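Local coordinates for glycosyltransferase Gtf1 (Streptococcus pneumoniae, PDB 4PQG), which belongs to the GT-B glycosyltransferases, with two Rossmann-like domains facing each other across a cleft and an added extended beta-sheet domain, at residues A[251-256]-A[433-438]; A[408-413]-A[429-434]. One frame throughout, in Å; residues are numbered along the deposited sequence.

Overall arrangement
The two interactions share V433 and P434, and their centres lie about 8 Å apart near bound NAG, so they form one continuous region at the domain cleft. Interaction 2 lies within the C-terminal Rossmann-like domain, where strand 428-431 and its exit meet the loop after strand 404-406; its packing is mixed, with aromatic and aliphatic contacts, two waters and one weak backbone bond. Interaction 1 crosses between the domains and is smaller (145 against 303 Å²) and mostly polar, centred on one carboxylate. Both are partly buried. Water 1 belongs to both, and probable hydrogen bonds from N437 ND2 to F431 O and from Y435 N to E412 O tie them together.

Interaction 1: residues A[251-256]-A[433-438]; sequences AEHYSE and VPYGNQ. With NAG (2-acetamido-2-deoxy-beta-D-glucopyranose), chain D.
E252 and Y435 bring the two backbones nearest to each other, yet their CA atoms are 7.9 Å apart, so loop 251-256 and the turn leading into helix 436-440 are joined through side chains and water. CG of E252 stands anti to the backbone N (chi1 -176°) and the chain then bends at chi2, which carries the carboxylate to the phenol end of Y435. The two side chains cross at about a right angle, with carboxylate and ring planes 70° apart. Y435 OH donates to E252 OE2 at 2.7 Å, meeting its syn lone pair, and OE2 sits at the ring edge, near the ring plane. The backbone N-H of H253 donates to the anti lone pair of OE2, N to OE2 3.1 Å. The other oxygen, OE1, receives a hydrogen from water 1 at 2.7 Å, and this water also donates to P434 O (2.8 Å). H253 adds CE1, 3.5 Å from Y435 OH, while its ring nitrogens are bonded to Q290 and Q297 of helix 288-301. On the other segment P434 CB lies 3.6 Å above one face of the Y435 ring, offset toward the rim, and the peptide bond between these residues is cis. Two donors on OE2 and a water on OE1 restrict rotation of the carboxylate, which makes this a small, directional polar link between the two Rossmann-like domains.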
loop_
_atom_site.group_PDB
_atom_site.type_symbol
_atom_site.label_atom_id
_atom_site.label_comp_id
_atom_site.label_asym_id
_atom_site.label_seq_id
_atom_site.Cartn_x
_atom_site.Cartn_y
_atom_site.Cartn_z
ATOM N N ALA A 251 -8.408 -2.739 8.235
ATOM C CA ALA A 251 -7.799 -3.359 9.411
ATOM C C ALA A 251 -8.884 -3.547 10.483
ATOM O O ALA A 251 -10.074 -3.288 10.220
ATOM C CB ALA A 251 -6.675 -2.463 9.921
ATOM N N GLU A 252 -8.487 -4.000 11.674
ATOM C CA GLU A 252 -9.367 -3.982 12.851
ATOM C C GLU A 252 -9.884 -2.551 13.043
ATOM O O GLU A 252 -9.138 -1.606 12.846
ATOM C CB GLU A 252 -8.581 -4.445 14.080
ATOM C CG GLU A 252 -9.385 -4.572 15.368
ATOM C CD GLU A 252 -10.523 -5.570 15.246
ATOM O OE1 GLU A 252 -10.372 -6.712 15.721
ATOM O OE2 GLU A 252 -11.573 -5.227 14.655
ATOM N N HIS A 253 -11.150 -2.378 13.430
ATOM C CA HIS A 253 -11.816 -1.082 13.235
ATOM C C HIS A 253 -12.199 -0.382 14.510
ATOM O O HIS A 253 -12.855 0.670 14.472
ATOM C CB HIS A 253 -13.065 -1.301 12.387
ATOM C CG HIS A 253 -14.037 -2.225 13.051
ATOM N ND1 HIS A 253 -13.994 -3.566 12.870
ATOM C CD2 HIS A 253 -15.012 -1.980 14.005
ATOM C CE1 HIS A 253 -14.923 -4.146 13.652
ATOM N NE2 HIS A 253 -15.547 -3.172 14.349
ATOM N N TYR A 254 -11.807 -0.943 15.649
ATOM C CA TYR A 254 -12.081 -0.345 16.951
ATOM C C TYR A 254 -11.003 -0.816 17.935
ATOM O O TYR A 254 -10.282 -1.774 17.654
ATOM C CB TYR A 254 -13.480 -0.751 17.434
ATOM C CG TYR A 254 -13.522 -2.135 18.045
ATOM C CD1 TYR A 254 -13.676 -2.300 19.431
ATOM C CD2 TYR A 254 -13.362 -3.279 17.254
ATOM C CE1 TYR A 254 -13.692 -3.562 20.002
ATOM C CE2 TYR A 254 -13.361 -4.548 17.826
ATOM C CZ TYR A 254 -13.532 -4.675 19.194
ATOM O OH TYR A 254 -13.549 -5.917 19.775
ATOM N N SER A 255 -10.880 -0.137 19.070
ATOM C CA SER A 255 -9.917 -0.523 20.091
ATOM C C SER A 255 -10.607 -1.255 21.225
ATOM O O SER A 255 -11.411 -0.682 21.991
ATOM C CB SER A 255 -9.141 0.678 20.619
ATOM O OG SER A 255 -8.420 1.283 19.557
ATOM N N GLU A 256 -10.297 -2.543 21.303
ATOM C CA GLU A 256 -10.882 -3.406 22.304
ATOM C C GLU A 256 -10.548 -2.936 23.716
ATOM O O GLU A 256 -11.432 -2.877 24.564
ATOM C CB GLU A 256 -10.420 -4.843 22.099
ATOM C CG GLU A 256 -11.317 -5.839 22.796
ATOM C CD GLU A 256 -10.910 -7.283 22.567
ATOM O OE1 GLU A 256 -9.821 -7.539 21.998
ATOM O OE2 GLU A 256 -11.700 -8.169 22.964
ATOM N N VAL A 433 -5.933 -14.982 16.855
ATOM C CA VAL A 433 -6.468 -13.629 16.957
ATOM C C VAL A 433 -7.259 -13.300 15.698
ATOM O O VAL A 433 -6.935 -13.797 14.628
ATOM C CB VAL A 433 -5.357 -12.559 17.177
ATOM C CG1 VAL A 433 -4.794 -12.637 18.597
ATOM C CG2 VAL A 433 -4.252 -12.671 16.135
ATOM N N PRO A 434 -8.306 -12.472 15.826
ATOM C CA PRO A 434 -9.088 -12.101 14.649
ATOM C C PRO A 434 -8.361 -11.072 13.757
ATOM O O PRO A 434 -7.418 -10.442 14.208
ATOM C CB PRO A 434 -10.360 -11.503 15.256
ATOM C CG PRO A 434 -9.937 -10.973 16.579
ATOM C CD PRO A 434 -8.816 -11.852 17.063
ATOM N N TYR A 435 -8.746 -10.937 12.489
ATOM C CA TYR A 435 -9.704 -11.828 11.815
ATOM C C TYR A 435 -9.017 -12.857 10.935
ATOM O O TYR A 435 -9.474 -14.005 10.828
ATOM C CB TYR A 435 -10.681 -10.991 10.992
ATOM C CG TYR A 435 -11.385 -9.988 11.854
ATOM C CD1 TYR A 435 -12.483 -10.362 12.619
ATOM C CD2 TYR A 435 -10.930 -8.666 11.940
ATOM C CE1 TYR A 435 -13.128 -9.454 13.444
ATOM C CE2 TYR A 435 -11.577 -7.740 12.738
ATOM C CZ TYR A 435 -12.670 -8.128 13.491
ATOM O OH TYR A 435 -13.303 -7.227 14.310
ATOM N N GLY A 436 -7.912 -12.453 10.306
ATOM C CA GLY A 436 -7.273 -13.258 9.261
ATOM C C GLY A 436 -6.764 -14.629 9.665
ATOM O O GLY A 436 -6.968 -15.613 8.943
ATOM N N ASN A 437 -6.094 -14.702 10.808
ATOM C CA ASN A 437 -5.532 -15.962 11.296
ATOM C C ASN A 437 -6.623 -16.990 11.547
ATOM O O ASN A 437 -6.456 -18.164 11.259
ATOM C CB ASN A 437 -4.730 -15.739 12.583
ATOM C CG ASN A 437 -3.328 -15.225 12.318
ATOM O OD1 ASN A 437 -2.978 -14.878 11.182
ATOM N ND2 ASN A 437 -2.515 -15.179 13.364
ATOM N N GLN A 438 -7.746 -16.523 12.068
ATOM C CA GLN A 438 -8.883 -17.392 12.327
ATOM C C GLN A 438 -9.609 -17.803 11.039
ATOM O O GLN A 438 -10.258 -18.846 11.010
ATOM C CB GLN A 438 -9.822 -16.752 13.347
ATOM C CG GLN A 438 -9.206 -16.668 14.739
ATOM C CD GLN A 438 -9.909 -15.690 15.657
ATOM O OE1 GLN A 438 -10.799 -14.944 15.240
ATOM N NE2 GLN A 438 -9.497 -15.676 16.927
HETATM C C1 NAG D . -4.419 -4.129 6.025
HETATM C C2 NAG D . -4.678 -5.065 7.199
HETATM C C3 NAG D . -4.591 -6.395 6.440
HETATM C C4 NAG D . -5.481 -6.409 5.187
HETATM C C5 NAG D . -5.261 -5.131 4.332
HETATM C C6 NAG D . -6.043 -5.086 3.024
HETATM C C7 NAG D . -3.826 -5.199 9.478
HETATM C C8 NAG D . -2.590 -5.128 10.329
HETATM N N2 NAG D . -3.623 -5.021 8.183
HETATM O O1 NAG D . -3.607 -2.998 6.155
HETATM O O3 NAG D . -4.849 -7.507 7.280
HETATM O O4 NAG D . -5.151 -7.547 4.428
HETATM O O5 NAG D . -5.555 -4.028 5.193
HETATM O O6 NAG D . -7.405 -4.971 3.368
HETATM O O7 NAG D . -4.941 -5.397 9.988
HETATM O O HOH W 1 -7.984 -7.996 15.337
#

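Interaction 2: residues A[408-413]-A[429-434]; sequences ASTSEG and IGFDVP. With NAG (2-acetamido-2-deoxy-beta-D-glucopyranose), chain D.
A408 to E412 and F431 to P434 run almost parallel, with end-to-end directions 9° apart; the CA atoms come nearest at A408 and G430 (5.7 Å) and at S411 and P434 (6.0 Å). F431 presents its ring edge to the loop: CE2 is 3.3 Å from A408 O, and S409 O also lies in the ring plane beside CD2. CB of A408 makes an apolar contact with CE2 of F431, and T410 lies alongside the phenylalanine with CG2 nearest, while its OG1 is hydrogen-bonded to H342. Two residues further on, V433 sets CG2 3.5 Å from T410 O. Polar links fill in between. Water 2 donates to S409 O and accepts from F431 N, and water 1 takes a bond from S411 OG. The one direct backbone bond across the segments, E412 N to P434 O, is weak at 3.4 Å. E412 turns away from the strand: CG is anti to the carbonyl carbon (chi1 -62°), and a bend at chi2 brings the carboxylate to NAG, whose O3 donates to OE1 at 2.6 Å. S409 OG donates to OE2 at 2.7 Å from 37° out of the carboxylate plane, and K341 makes a salt bridge to OE2, so both oxygens are held. G413 N meets NAG O7 at 3.0 Å, and E412 also touches bound UDP. Strands 404-406 and 428-431 are adjacent and parallel in the six-stranded sheet, linked through helix 416-423 in a beta-alpha-beta crossover. F431 packs edge-to-face with Y465 of helix 458-474 and touches W345 of helix 343-353, while a backbone bond joins E412 to G436 where helix 436-440 follows.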
loop_
_atom_site.group_PDB
_atom_site.type_symbol
_atom_site.label_atom_id
_atom_site.label_comp_id
_atom_site.label_asym_id
_atom_site.label_seq_id
_atom_site.Cartn_x
_atom_site.Cartn_y
_atom_site.Cartn_z
ATOM N N ALA A 408 3.533 -13.501 13.579
ATOM C CA ALA A 408 3.346 -13.100 14.966
ATOM C C ALA A 408 2.531 -11.807 15.032
ATOM O O ALA A 408 2.519 -11.116 16.048
ATOM C CB ALA A 408 4.700 -12.916 15.615
ATOM N N SER A 409 1.875 -11.460 13.926
ATOM C CA SER A 409 0.978 -10.323 13.922
ATOM C C SER A 409 -0.143 -10.547 14.927
ATOM O O SER A 409 -0.748 -11.634 14.986
ATOM C CB SER A 409 0.398 -10.085 12.517
ATOM O OG SER A 409 -0.552 -9.037 12.542
ATOM N N THR A 410 -0.417 -9.514 15.715
ATOM C CA THR A 410 -1.442 -9.589 16.729
ATOM C C THR A 410 -2.844 -9.227 16.214
ATOM O O THR A 410 -3.817 -9.282 16.976
ATOM C CB THR A 410 -1.052 -8.748 17.970
ATOM O OG1 THR A 410 -0.404 -7.539 17.538
ATOM C CG2 THR A 410 -0.052 -9.539 18.828
ATOM N N SER A 411 -2.947 -8.882 14.926
ATOM C CA SER A 411 -4.243 -8.535 14.335
ATOM C C SER A 411 -4.174 -8.401 12.820
ATOM O O SER A 411 -3.284 -7.732 12.294
ATOM C CB SER A 411 -4.781 -7.225 14.939
ATOM O OG SER A 411 -5.959 -6.801 14.274
ATOM N N GLU A 412 -5.113 -9.035 12.118
ATOM C CA GLU A 412 -5.233 -8.828 10.668
ATOM C C GLU A 412 -6.672 -8.694 10.226
ATOM O O GLU A 412 -7.502 -9.565 10.502
ATOM C CB GLU A 412 -4.562 -9.951 9.862
ATOM C CG GLU A 412 -3.059 -10.101 10.086
ATOM C CD GLU A 412 -2.210 -8.980 9.483
ATOM O OE1 GLU A 412 -2.692 -8.228 8.588
ATOM O OE2 GLU A 412 -1.024 -8.880 9.886
ATOM N N GLY A 413 -6.958 -7.602 9.521
ATOM C CA GLY A 413 -8.247 -7.426 8.881
ATOM C C GLY A 413 -8.507 -8.584 7.931
ATOM O O GLY A 413 -9.646 -9.040 7.775
ATOM N N ILE A 429 1.712 -20.848 10.890
ATOM C CA ILE A 429 1.721 -20.811 12.366
ATOM C C ILE A 429 1.536 -19.366 12.833
ATOM O O ILE A 429 2.364 -18.519 12.525
ATOM C CB ILE A 429 3.032 -21.397 12.954
ATOM C CG1 ILE A 429 3.246 -22.848 12.485
ATOM C CG2 ILE A 429 3.016 -21.296 14.473
ATOM C CD1 ILE A 429 4.625 -23.413 12.811
ATOM N N GLY A 430 0.455 -19.093 13.561
ATOM C CA GLY A 430 0.177 -17.738 14.027
ATOM C C GLY A 430 -0.649 -17.657 15.291
ATOM O O GLY A 430 -1.112 -18.675 15.819
ATOM N N PHE A 431 -0.837 -16.437 15.780
ATOM C CA PHE A 431 -1.652 -16.217 16.969
ATOM C C PHE A 431 -3.137 -16.470 16.703
ATOM O O PHE A 431 -3.635 -16.210 15.597
ATOM C CB PHE A 431 -1.486 -14.787 17.473
ATOM C CG PHE A 431 -0.202 -14.529 18.208
ATOM C CD1 PHE A 431 0.121 -15.230 19.378
ATOM C CD2 PHE A 431 0.673 -13.533 17.769
ATOM C CE1 PHE A 431 1.292 -14.951 20.071
ATOM C CE2 PHE A 431 1.851 -13.263 18.461
ATOM C CZ PHE A 431 2.157 -13.973 19.614
ATOM N N ASP A 432 -3.830 -16.982 17.722
ATOM C CA ASP A 432 -5.269 -17.172 17.673
ATOM C C ASP A 432 -5.955 -15.824 17.889
ATOM O O ASP A 432 -6.462 -15.537 18.973
ATOM C CB ASP A 432 -5.698 -18.175 18.747
ATOM C CG ASP A 432 -7.120 -18.699 18.543
ATOM O OD1 ASP A 432 -7.842 -18.200 17.654
ATOM O OD2 ASP A 432 -7.518 -19.626 19.276
ATOM N N VAL A 433 -5.933 -14.982 16.855
ATOM C CA VAL A 433 -6.468 -13.629 16.957
ATOM C C VAL A 433 -7.259 -13.300 15.698
ATOM O O VAL A 433 -6.935 -13.797 14.628
ATOM C CB VAL A 433 -5.357 -12.559 17.177
ATOM C CG1 VAL A 433 -4.794 -12.637 18.597
ATOM C CG2 VAL A 433 -4.252 -12.671 16.135
ATOM N N PRO A 434 -8.306 -12.472 15.826
ATOM C CA PRO A 434 -9.088 -12.101 14.649
ATOM C C PRO A 434 -8.361 -11.072 13.757
ATOM O O PRO A 434 -7.418 -10.442 14.208
ATOM C CB PRO A 434 -10.360 -11.503 15.256
ATOM C CG PRO A 434 -9.937 -10.973 16.579
ATOM C CD PRO A 434 -8.816 -11.852 17.063
HETATM C C1 NAG D . -4.419 -4.129 6.025
HETATM C C2 NAG D . -4.678 -5.065 7.199
HETATM C C3 NAG D . -4.591 -6.395 6.440
HETATM C C4 NAG D . -5.481 -6.409 5.187
HETATM C C5 NAG D . -5.261 -5.131 4.332
HETATM C C6 NAG D . -6.043 -5.086 3.024
HETATM C C7 NAG D . -3.826 -5.199 9.478
HETATM C C8 NAG D . -2.590 -5.128 10.329
HETATM N N2 NAG D . -3.623 -5.021 8.183
HETATM O O1 NAG D . -3.607 -2.998 6.155
HETATM O O3 NAG D . -4.849 -7.507 7.280
HETATM O O4 NAG D . -5.151 -7.547 4.428
HETATM O O5 NAG D . -5.555 -4.028 5.193
HETATM O O6 NAG D . -7.405 -4.971 3.368
HETATM O O7 NAG D . -4.941 -5.397 9.988
HETATM O O HOH W 2 -0.001 -14.119 14.228
HETATM O O HOH W 1 -7.984 -7.996 15.337
#